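Local coordinates for protein mevalonate kinase (PDB 2X7I) that probably catalyses the ATP-dependent phosphorylation of mevalonate to 5-phosphomevalonate, a step of isoprenoid synthesis, at residues A[52-63]-A[86-97]; A[38-46]-A[107-118]. One frame throughout, in Å; residues are numbered along the deposited sequence.

Interaction 1. Residues A[52-63]-A[86-97]; sequences SSIKSDVYDGML and PLAVTIQTNLPP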
loop_
_atom_site.group_PDB
_atom_site.type_symbol
_atom_site.label_atom_id
_atom_site.label_comp_id
_atom_site.label_asym_id
_atom_site.label_seq_id
_atom_site.Cartn_x
_atom_site.Cartn_y
_atom_site.Cartn_z
ATOM N N SER A 52 7.914 30.310 2.020
ATOM C CA SER A 52 7.341 29.101 1.461
ATOM C C SER A 52 7.479 28.032 2.512
ATOM O O SER A 52 8.411 28.069 3.299
ATOM C CB SER A 52 8.047 28.700 0.172
ATOM O OG SER A 52 7.695 29.590 -0.861
ATOM N N SER A 53 6.541 27.100 2.548
ATOM C CA SER A 53 6.583 26.030 3.538
ATOM C C SER A 53 6.178 24.699 2.935
ATOM O O SER A 53 5.375 24.655 2.002
ATOM C CB SER A 53 5.674 26.354 4.724
ATOM O OG SER A 53 4.320 26.483 4.324
ATOM N N ILE A 54 6.765 23.628 3.464
ATOM C CA ILE A 54 6.309 22.271 3.214
ATOM C C ILE A 54 6.016 21.653 4.576
ATOM O O ILE A 54 6.895 21.572 5.427
ATOM C CB ILE A 54 7.340 21.449 2.393
ATOM C CG1 ILE A 54 6.809 20.054 2.074
ATOM C CG2 ILE A 54 8.677 21.327 3.116
ATOM C CD1 ILE A 54 7.653 19.334 0.986
ATOM N N LYS A 55 4.761 21.259 4.791
ATOM C CA LYS A 55 4.328 20.690 6.060
ATOM C C LYS A 55 3.891 19.247 5.859
ATOM O O LYS A 55 3.082 18.967 4.994
ATOM C CB LYS A 55 3.177 21.502 6.633
ATOM C CG LYS A 55 2.789 21.106 8.064
ATOM C CD LYS A 55 1.587 21.885 8.570
ATOM C CE LYS A 55 1.370 21.643 10.058
ATOM N NZ LYS A 55 0.310 22.521 10.632
ATOM N N SER A 56 4.452 18.331 6.646
ATOM C CA SER A 56 4.068 16.920 6.596
ATOM C C SER A 56 3.361 16.547 7.873
ATOM O O SER A 56 3.961 16.608 8.939
ATOM C CB SER A 56 5.289 16.029 6.441
ATOM O OG SER A 56 5.723 16.018 5.105
ATOM N N ASP A 57 2.086 16.172 7.755
ATOM C CA ASP A 57 1.268 15.770 8.896
ATOM C C ASP A 57 1.190 14.255 8.905
ATOM O O ASP A 57 0.815 13.640 7.898
ATOM C CB ASP A 57 -0.160 16.319 8.791
ATOM C CG ASP A 57 -0.223 17.838 8.677
ATOM O OD1 ASP A 57 0.677 18.542 9.192
ATOM O OD2 ASP A 57 -1.207 18.325 8.075
ATOM N N VAL A 58 1.541 13.645 10.028
ATOM C CA VAL A 58 1.438 12.191 10.148
ATOM C C VAL A 58 0.420 11.859 11.225
ATOM O O VAL A 58 0.505 12.338 12.366
ATOM C CB VAL A 58 2.799 11.505 10.412
ATOM C CG1 VAL A 58 3.646 11.559 9.156
ATOM C CG2 VAL A 58 3.525 12.145 11.613
ATOM N N TYR A 59 -0.558 11.048 10.827
ATOM C CA TYR A 59 -1.704 10.746 11.665
ATOM C C TYR A 59 -1.416 9.479 12.439
ATOM O O TYR A 59 -0.717 8.588 11.951
ATOM C CB TYR A 59 -2.984 10.652 10.821
ATOM C CG TYR A 59 -3.480 12.025 10.439
ATOM C CD1 TYR A 59 -4.550 12.619 11.101
ATOM C CD2 TYR A 59 -2.840 12.760 9.447
ATOM C CE1 TYR A 59 -4.982 13.891 10.758
ATOM C CE2 TYR A 59 -3.272 14.034 9.101
ATOM C CZ TYR A 59 -4.335 14.589 9.753
ATOM O OH TYR A 59 -4.742 15.855 9.401
ATOM N N ASP A 60 -1.938 9.431 13.659
ATOM C CA ASP A 60 -1.568 8.419 14.634
ATOM C C ASP A 60 -0.104 8.621 15.080
ATOM O O ASP A 60 0.506 9.654 14.764
ATOM C CB ASP A 60 -1.825 7.019 14.076
ATOM C CG ASP A 60 -2.016 6.002 15.166
ATOM O OD1 ASP A 60 -3.183 5.655 15.492
ATOM O OD2 ASP A 60 -0.975 5.584 15.724
ATOM N N GLY A 61 0.441 7.675 15.848
ATOM C CA GLY A 61 1.842 7.739 16.286
ATOM C C GLY A 61 2.806 7.082 15.300
ATOM O O GLY A 61 3.693 6.337 15.701
ATOM N N MET A 62 2.625 7.352 14.013
ATOM C CA MET A 62 3.477 6.774 12.977
ATOM C C MET A 62 4.687 7.656 12.687
ATOM O O MET A 62 4.641 8.880 12.841
ATOM C CB MET A 62 2.679 6.515 11.699
ATOM C CG MET A 62 1.644 5.416 11.880
ATOM S SD MET A 62 0.655 5.126 10.419
ATOM C CE MET A 62 -0.869 4.524 11.149
ATOM N N LEU A 63 5.778 7.013 12.289
ATOM C CA LEU A 63 6.991 7.717 11.906
ATOM C C LEU A 63 6.809 8.373 10.543
ATOM O O LEU A 63 5.959 7.963 9.745
ATOM C CB LEU A 63 8.181 6.759 11.857
ATOM C CG LEU A 63 8.500 5.948 13.118
ATOM C CD1 LEU A 63 9.651 4.997 12.839
ATOM C CD2 LEU A 63 8.823 6.854 14.302
ATOM N N PRO A 86 5.304 32.651 -3.421
ATOM C CA PRO A 86 5.361 31.786 -2.229
ATOM C C PRO A 86 4.299 30.681 -2.215
ATOM O O PRO A 86 3.124 30.957 -2.473
ATOM C CB PRO A 86 5.114 32.765 -1.072
ATOM C CG PRO A 86 5.601 34.078 -1.580
ATOM C CD PRO A 86 5.282 34.084 -3.052
ATOM N N LEU A 87 4.732 29.452 -1.911
ATOM C CA LEU A 87 3.882 28.260 -1.911
ATOM C C LEU A 87 3.855 27.610 -0.534
ATOM O O LEU A 87 4.889 27.475 0.113
ATOM C CB LEU A 87 4.426 27.202 -2.883
ATOM C CG LEU A 87 4.009 27.149 -4.350
ATOM C CD1 LEU A 87 4.501 25.833 -4.951
ATOM C CD2 LEU A 87 2.497 27.293 -4.534
ATOM N N ALA A 88 2.668 27.188 -0.110
ATOM C CA ALA A 88 2.503 26.373 1.084
ATOM C C ALA A 88 2.047 25.000 0.626
ATOM O O ALA A 88 0.999 24.872 0.016
ATOM C CB ALA A 88 1.485 26.987 2.039
ATOM N N VAL A 89 2.871 23.990 0.892
ATOM C CA VAL A 89 2.579 22.611 0.522
ATOM C C VAL A 89 2.309 21.805 1.786
ATOM O O VAL A 89 3.085 21.851 2.741
ATOM C CB VAL A 89 3.734 21.978 -0.255
ATOM C CG1 VAL A 89 3.403 20.533 -0.609
ATOM C CG2 VAL A 89 4.027 22.787 -1.515
ATOM N N THR A 90 1.193 21.084 1.778
ATOM C CA THR A 90 0.752 20.275 2.912
ATOM C C THR A 90 0.521 18.843 2.420
ATOM O O THR A 90 -0.110 18.628 1.386
ATOM C CB THR A 90 -0.539 20.843 3.541
ATOM O OG1 THR A 90 -0.329 22.206 3.951
ATOM C CG2 THR A 90 -0.953 20.026 4.759
ATOM N N ILE A 91 1.086 17.879 3.141
ATOM C CA ILE A 91 0.943 16.458 2.843
ATOM C C ILE A 91 0.392 15.825 4.109
ATOM O O ILE A 91 0.938 16.039 5.184
ATOM C CB ILE A 91 2.312 15.787 2.501
ATOM C CG1 ILE A 91 3.018 16.526 1.370
ATOM C CG2 ILE A 91 2.129 14.322 2.078
ATOM C CD1 ILE A 91 4.461 16.885 1.689
ATOM N N GLN A 92 -0.706 15.087 3.990
ATOM C CA GLN A 92 -1.252 14.337 5.118
ATOM C C GLN A 92 -1.185 12.858 4.780
ATOM O O GLN A 92 -1.585 12.469 3.698
ATOM C CB GLN A 92 -2.713 14.716 5.388
ATOM C CG GLN A 92 -2.980 16.186 5.660
ATOM C CD GLN A 92 -4.466 16.492 5.723
ATOM O OE1 GLN A 92 -5.133 16.181 6.707
ATOM N NE2 GLN A 92 -4.993 17.088 4.664
ATOM N N THR A 93 -0.674 12.037 5.694
ATOM C CA THR A 93 -0.642 10.596 5.462
ATOM C C THR A 93 -1.155 9.735 6.612
ATOM O O THR A 93 -0.865 9.966 7.788
ATOM C CB THR A 93 0.758 10.074 5.057
ATOM O OG1 THR A 93 0.715 8.642 5.007
ATOM C CG2 THR A 93 1.843 10.507 6.039
ATOM N N ASN A 94 -1.870 8.698 6.199
ATOM C CA ASN A 94 -2.448 7.672 7.043
ATOM C C ASN A 94 -1.550 6.422 7.139
ATOM O O ASN A 94 -1.839 5.490 7.902
ATOM C CB ASN A 94 -3.767 7.250 6.381
ATOM C CG ASN A 94 -4.661 6.495 7.302
ATOM O OD1 ASN A 94 -4.414 6.444 8.508
ATOM N ND2 ASN A 94 -5.716 5.904 6.755
ATOM N N LEU A 95 -0.478 6.414 6.344
ATOM C CA LEU A 95 0.296 5.210 6.036
ATOM C C LEU A 95 1.661 5.207 6.702
ATOM O O LEU A 95 2.348 6.217 6.704
ATOM C CB LEU A 95 0.492 5.099 4.527
ATOM C CG LEU A 95 -0.793 4.940 3.723
ATOM C CD1 LEU A 95 -0.499 4.982 2.234
ATOM C CD2 LEU A 95 -1.486 3.657 4.100
ATOM N N PRO A 96 2.061 4.065 7.281
ATOM C CA PRO A 96 3.386 3.957 7.869
ATOM C C PRO A 96 4.419 3.736 6.774
ATOM O O PRO A 96 4.084 3.230 5.696
ATOM C CB PRO A 96 3.268 2.714 8.749
ATOM C CG PRO A 96 2.320 1.864 8.039
ATOM C CD PRO A 96 1.317 2.799 7.404
ATOM N N PRO A 97 5.669 4.124 7.036
ATOM C CA PRO A 97 6.697 3.882 6.053
ATOM C C PRO A 97 7.181 2.418 6.058
ATOM O O PRO A 97 7.208 1.768 7.120
ATOM C CB PRO A 97 7.808 4.824 6.499
ATOM C CG PRO A 97 7.637 4.896 7.999
ATOM C CD PRO A 97 6.191 4.754 8.259
HETATM O O HOH W 1 2.968 24.432 4.325
HETATM O O HOH W 2 4.274 8.289 7.785
#
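Ile54 meets Val89 and Ile91 across two neighbouring parallel strands, 53-58 and 87-93, the two strands of a beta-alpha-beta unit whose crossover helix is 70-80. The strand axes are only 12° apart, and backbone bonds run from Ser53 N to Leu87 O through to Tyr59 N to Thr93 O. On the face that receives the helix, Ile91 CD1 lies 4.0 Å from Ile54 CG1 and 3.7 Å from Ser56 OG, while Ile54 and Ile91 also pack on Val74 and Leu70 of that helix, respectively.

The opposite face is largely polar, and Gln92 illustrates it. Its CB lies 3.8 Å from Tyr59 CE2. CG swings to the side of its own backbone N (chi1 -57°) and passes 3.7 Å from Asp57 OD2, the two side chains running alongside each other. The extended chain then carries OE1 to Tyr59 OH at 2.7 Å, a weak hydrogen bond donated by the phenol, with amide and ring planes 42° apart. Beyond the strands, Met62 SD rests 3.9 Å from Pro96 CD. Near the start of the pair, a water in short contact with Ser53 OG donates at 3.0 Å to Val89 O, which already accepts from Lys55 N.

Interaction 2. Residues A[38-46]-A[107-118]; sequences KIKVLIEAL and VAVAFVRASYDF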
loop_
_atom_site.group_PDB
_atom_site.type_symbol
_atom_site.label_atom_id
_atom_site.label_comp_id
_atom_site.label_asym_id
_atom_site.label_seq_id
_atom_site.Cartn_x
_atom_site.Cartn_y
_atom_site.Cartn_z
ATOM N N LYS A 38 -4.882 6.706 2.896
ATOM C CA LYS A 38 -5.094 7.937 2.137
ATOM C C LYS A 38 -3.931 8.904 2.328
ATOM O O LYS A 38 -3.533 9.196 3.452
ATOM C CB LYS A 38 -6.398 8.619 2.555
ATOM C CG LYS A 38 -7.676 7.873 2.104
ATOM C CD LYS A 38 -7.910 7.973 0.571
ATOM C CE LYS A 38 -8.526 6.702 -0.008
ATOM N NZ LYS A 38 -9.945 6.475 0.425
ATOM N N ILE A 39 -3.399 9.388 1.212
ATOM C CA ILE A 39 -2.455 10.481 1.210
ATOM C C ILE A 39 -3.110 11.663 0.501
ATOM O O ILE A 39 -3.612 11.507 -0.613
ATOM C CB ILE A 39 -1.150 10.083 0.511
ATOM C CG1 ILE A 39 -0.475 8.953 1.301
ATOM C CG2 ILE A 39 -0.237 11.285 0.356
ATOM C CD1 ILE A 39 1.046 9.012 1.327
ATOM N N LYS A 40 -3.113 12.825 1.160
ATOM C CA LYS A 40 -3.663 14.060 0.607
ATOM C C LYS A 40 -2.553 15.105 0.459
ATOM O O LYS A 40 -1.794 15.339 1.401
ATOM C CB LYS A 40 -4.737 14.632 1.537
ATOM C CG LYS A 40 -5.900 13.695 1.856
ATOM C CD LYS A 40 -6.812 14.314 2.901
ATOM C CE LYS A 40 -8.046 13.461 3.153
ATOM N NZ LYS A 40 -7.705 12.132 3.756
ATOM N N VAL A 41 -2.482 15.743 -0.707
ATOM C CA VAL A 41 -1.554 16.850 -0.930
ATOM C C VAL A 41 -2.320 18.121 -1.306
ATOM O O VAL A 41 -3.212 18.092 -2.154
ATOM C CB VAL A 41 -0.500 16.513 -2.030
ATOM C CG1 VAL A 41 0.355 17.747 -2.367
ATOM C CG2 VAL A 41 0.375 15.332 -1.588
ATOM N N LEU A 42 -1.967 19.227 -0.658
ATOM C CA LEU A 42 -2.509 20.544 -0.981
ATOM C C LEU A 42 -1.356 21.489 -1.325
ATOM O O LEU A 42 -0.377 21.568 -0.591
ATOM C CB LEU A 42 -3.312 21.094 0.201
ATOM C CG LEU A 42 -3.836 22.528 0.071
ATOM C CD1 LEU A 42 -4.840 22.669 -1.076
ATOM C CD2 LEU A 42 -4.457 22.995 1.392
ATOM N N ILE A 43 -1.489 22.198 -2.445
ATOM C CA ILE A 43 -0.512 23.193 -2.883
ATOM C C ILE A 43 -1.226 24.532 -2.981
ATOM O O ILE A 43 -2.153 24.670 -3.776
ATOM C CB ILE A 43 0.086 22.844 -4.272
ATOM C CG1 ILE A 43 0.535 21.377 -4.312
ATOM C CG2 ILE A 43 1.232 23.800 -4.609
ATOM C CD1 ILE A 43 1.298 20.976 -5.569
ATOM N N GLU A 44 -0.796 25.502 -2.174
ATOM C CA GLU A 44 -1.421 26.826 -2.118
ATOM C C GLU A 44 -0.457 27.956 -2.456
ATOM O O GLU A 44 0.535 28.147 -1.755
ATOM C CB GLU A 44 -1.939 27.105 -0.708
ATOM C CG GLU A 44 -3.046 26.190 -0.229
ATOM C CD GLU A 44 -3.422 26.469 1.218
ATOM O OE1 GLU A 44 -2.678 26.000 2.123
ATOM O OE2 GLU A 44 -4.447 27.152 1.443
ATOM N N ALA A 45 -0.770 28.721 -3.497
ATOM C CA ALA A 45 -0.094 29.991 -3.738
ATOM C C ALA A 45 -0.489 30.971 -2.638
ATOM O O ALA A 45 -1.653 31.044 -2.257
ATOM C CB ALA A 45 -0.461 30.553 -5.098
ATOM N N LEU A 46 0.498 31.687 -2.111
ATOM C CA LEU A 46 0.285 32.721 -1.086
ATOM C C LEU A 46 0.536 34.097 -1.716
ATOM O O LEU A 46 0.744 34.194 -2.928
ATOM C CB LEU A 46 1.208 32.468 0.116
ATOM C CG LEU A 46 0.744 31.458 1.181
ATOM C CD1 LEU A 46 -0.291 30.479 0.648
ATOM C CD2 LEU A 46 1.962 30.707 1.724
ATOM N N VAL A 107 2.149 9.060 -2.284
ATOM C CA VAL A 107 2.620 10.438 -2.246
ATOM C C VAL A 107 2.804 10.975 -3.669
ATOM O O VAL A 107 2.370 12.095 -3.983
ATOM C CB VAL A 107 3.948 10.567 -1.424
ATOM C CG1 VAL A 107 4.597 11.925 -1.615
ATOM C CG2 VAL A 107 3.676 10.344 0.069
ATOM N N ALA A 108 3.404 10.166 -4.536
ATOM C CA ALA A 108 3.697 10.601 -5.898
ATOM C C ALA A 108 2.429 10.824 -6.718
ATOM O O ALA A 108 2.337 11.800 -7.444
ATOM C CB ALA A 108 4.619 9.624 -6.592
ATOM N N VAL A 109 1.466 9.917 -6.610
ATOM C CA VAL A 109 0.185 10.063 -7.309
ATOM C C VAL A 109 -0.596 11.287 -6.784
ATOM O O VAL A 109 -1.157 12.049 -7.575
ATOM C CB VAL A 109 -0.663 8.779 -7.194
ATOM C CG1 VAL A 109 -2.083 8.988 -7.743
ATOM C CG2 VAL A 109 0.036 7.629 -7.934
ATOM N N ALA A 110 -0.610 11.467 -5.461
ATOM C CA ALA A 110 -1.260 12.601 -4.824
ATOM C C ALA A 110 -0.594 13.915 -5.216
ATOM O O ALA A 110 -1.270 14.895 -5.554
ATOM C CB ALA A 110 -1.240 12.436 -3.328
ATOM N N PHE A 111 0.733 13.939 -5.180
ATOM C CA PHE A 111 1.463 15.154 -5.509
ATOM C C PHE A 111 1.264 15.581 -6.973
ATOM O O PHE A 111 1.116 16.780 -7.261
ATOM C CB PHE A 111 2.950 15.022 -5.207
ATOM C CG PHE A 111 3.704 16.277 -5.459
ATOM C CD1 PHE A 111 3.739 17.276 -4.503
ATOM C CD2 PHE A 111 4.322 16.495 -6.669
ATOM C CE1 PHE A 111 4.403 18.469 -4.751
ATOM C CE2 PHE A 111 4.983 17.680 -6.920
ATOM C CZ PHE A 111 5.028 18.666 -5.963
ATOM N N VAL A 112 1.275 14.609 -7.885
ATOM C CA VAL A 112 1.101 14.898 -9.308
ATOM C C VAL A 112 -0.311 15.407 -9.586
ATOM O O VAL A 112 -0.481 16.363 -10.321
ATOM C CB VAL A 112 1.382 13.678 -10.196
ATOM C CG1 VAL A 112 0.910 13.955 -11.634
ATOM C CG2 VAL A 112 2.864 13.331 -10.166
ATOM N N ARG A 113 -1.309 14.756 -9.001
ATOM C CA ARG A 113 -2.682 15.218 -9.078
ATOM C C ARG A 113 -2.825 16.675 -8.591
ATOM O O ARG A 113 -3.347 17.523 -9.309
ATOM C CB ARG A 113 -3.592 14.289 -8.272
ATOM C CG ARG A 113 -3.923 13.010 -9.014
ATOM C CD ARG A 113 -4.646 11.982 -8.146
ATOM N NE ARG A 113 -5.157 10.889 -8.975
ATOM C CZ ARG A 113 -5.522 9.686 -8.535
ATOM N NH1 ARG A 113 -5.451 9.369 -7.245
ATOM N NH2 ARG A 113 -5.966 8.792 -9.400
ATOM N N ALA A 114 -2.345 16.945 -7.377
ATOM C CA ALA A 114 -2.337 18.288 -6.814
ATOM C C ALA A 114 -1.664 19.292 -7.746
ATOM O O ALA A 114 -2.146 20.421 -7.907
ATOM C CB ALA A 114 -1.629 18.281 -5.462
ATOM N N SER A 115 -0.554 18.873 -8.351
ATOM C CA SER A 115 0.242 19.738 -9.226
ATOM C C SER A 115 -0.546 20.171 -10.446
ATOM O O SER A 115 -0.570 21.351 -10.783
ATOM C CB SER A 115 1.517 19.024 -9.695
ATOM O OG SER A 115 2.336 18.689 -8.595
ATOM N N TYR A 116 -1.171 19.205 -11.112
ATOM C CA TYR A 116 -1.985 19.496 -12.285
ATOM C C TYR A 116 -3.209 20.335 -11.932
ATOM O O TYR A 116 -3.579 21.234 -12.680
ATOM C CB TYR A 116 -2.408 18.210 -12.990
ATOM C CG TYR A 116 -1.355 17.715 -13.937
ATOM C CD1 TYR A 116 -0.133 17.244 -13.457
ATOM C CD2 TYR A 116 -1.563 17.723 -15.316
ATOM C CE1 TYR A 116 0.849 16.797 -14.314
ATOM C CE2 TYR A 116 -0.574 17.270 -16.189
ATOM C CZ TYR A 116 0.624 16.806 -15.672
ATOM O OH TYR A 116 1.615 16.360 -16.504
ATOM N N ASP A 117 -3.830 20.036 -10.797
ATOM C CA ASP A 117 -4.987 20.793 -10.336
ATOM C C ASP A 117 -4.621 22.266 -10.083
ATOM O O ASP A 117 -5.365 23.164 -10.447
ATOM C CB ASP A 117 -5.564 20.148 -9.069
ATOM C CG ASP A 117 -6.909 20.724 -8.682
ATOM O OD1 ASP A 117 -7.720 20.977 -9.593
ATOM O OD2 ASP A 117 -7.161 20.904 -7.469
ATOM N N PHE A 118 -3.457 22.487 -9.477
ATOM C CA PHE A 118 -2.892 23.816 -9.241
ATOM C C PHE A 118 -2.656 24.602 -10.537
ATOM O O PHE A 118 -3.045 25.768 -10.650
ATOM C CB PHE A 118 -1.572 23.646 -8.480
ATOM C CG PHE A 118 -0.886 24.930 -8.111
ATOM C CD1 PHE A 118 -1.123 25.524 -6.886
ATOM C CD2 PHE A 118 0.052 25.502 -8.960
ATOM C CE1 PHE A 118 -0.458 26.670 -6.516
ATOM C CE2 PHE A 118 0.720 26.665 -8.600
ATOM C CZ PHE A 118 0.461 27.249 -7.372
#
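Val41 is the bump on which this contact turns: its two methyl groups enter a hollow on helix 107-118 lined by Ala110, Phe111 and Ala114. CG2 comes within 3.7 Å of Ala110 CB. CG1, set opposite the backbone N (chi1 173°), reaches Ala114 CB and then the Phe111 ring, which it meets obliquely at CD1. The helix replies with small knobs. Ala110 CB sits against both Ile39 O and Val41 CG2, and Ala114 CB lies 3.7 Å from Val41 O and also touches Ile43 CG1. The small alanines at the middle of the contact are consistent with the close axis approach of 7.3 Å, at an angle of 31°. No hydrogen bond crosses between the segments.

Larger groups fill the two ends. At one, Ile39 CD1 is modelled 3.2 Å from Val107 CG2, tighter than methyl groups normally allow, so the exact fit there is doubtful. At the other, Phe118 turns its ring edge to the strand backbone, with CD1 3.4 Å from Ile43 O and Ala45 N in the plane of the ring. Ile43 CG2 meets the ring as an off-centre CH-pi contact, 4.1 Å from its centroid, while Ile43 CD1 rests over the neighbouring Phe111 CE1 (4.1 Å) and Ser115 OG. The Ser115 hydroxyl bonds back to Phe111 O at 2.6 Å, so its polar hydrogen is satisfied within the helix. Such helix-on-sheet packing is characteristic of the alpha/beta N-terminal domain of GHMP kinases, where this helix follows the glycine- and serine-rich loop that, as in relatives, probably binds the ATP phosphates.

Both interactions belong to one sheet, their centres about 12 Å apart: interaction 1 pairs its edge strand, and interaction 2 lays a helix on a strand further in. Strand 87-93 joins them: parallel to 53-58 on one side, it is antiparallel to 38-45 on the other, where Gln92 N lies 2.8 Å from Lys40 O and Pro86 O 2.7 Å from Leu46 N, both probable hydrogen bonds. Packing joins them too, for Leu87 CD2 reaches Phe118 CZ at 3.5 Å. Helices 70-80 and 103-119 pack on the same side of the sheet and touch through Phe111 and Val74. A bound citrate, probably from the crystallisation liquor, lies about 4 Å from the Pro97 side chain and may mark a pocket.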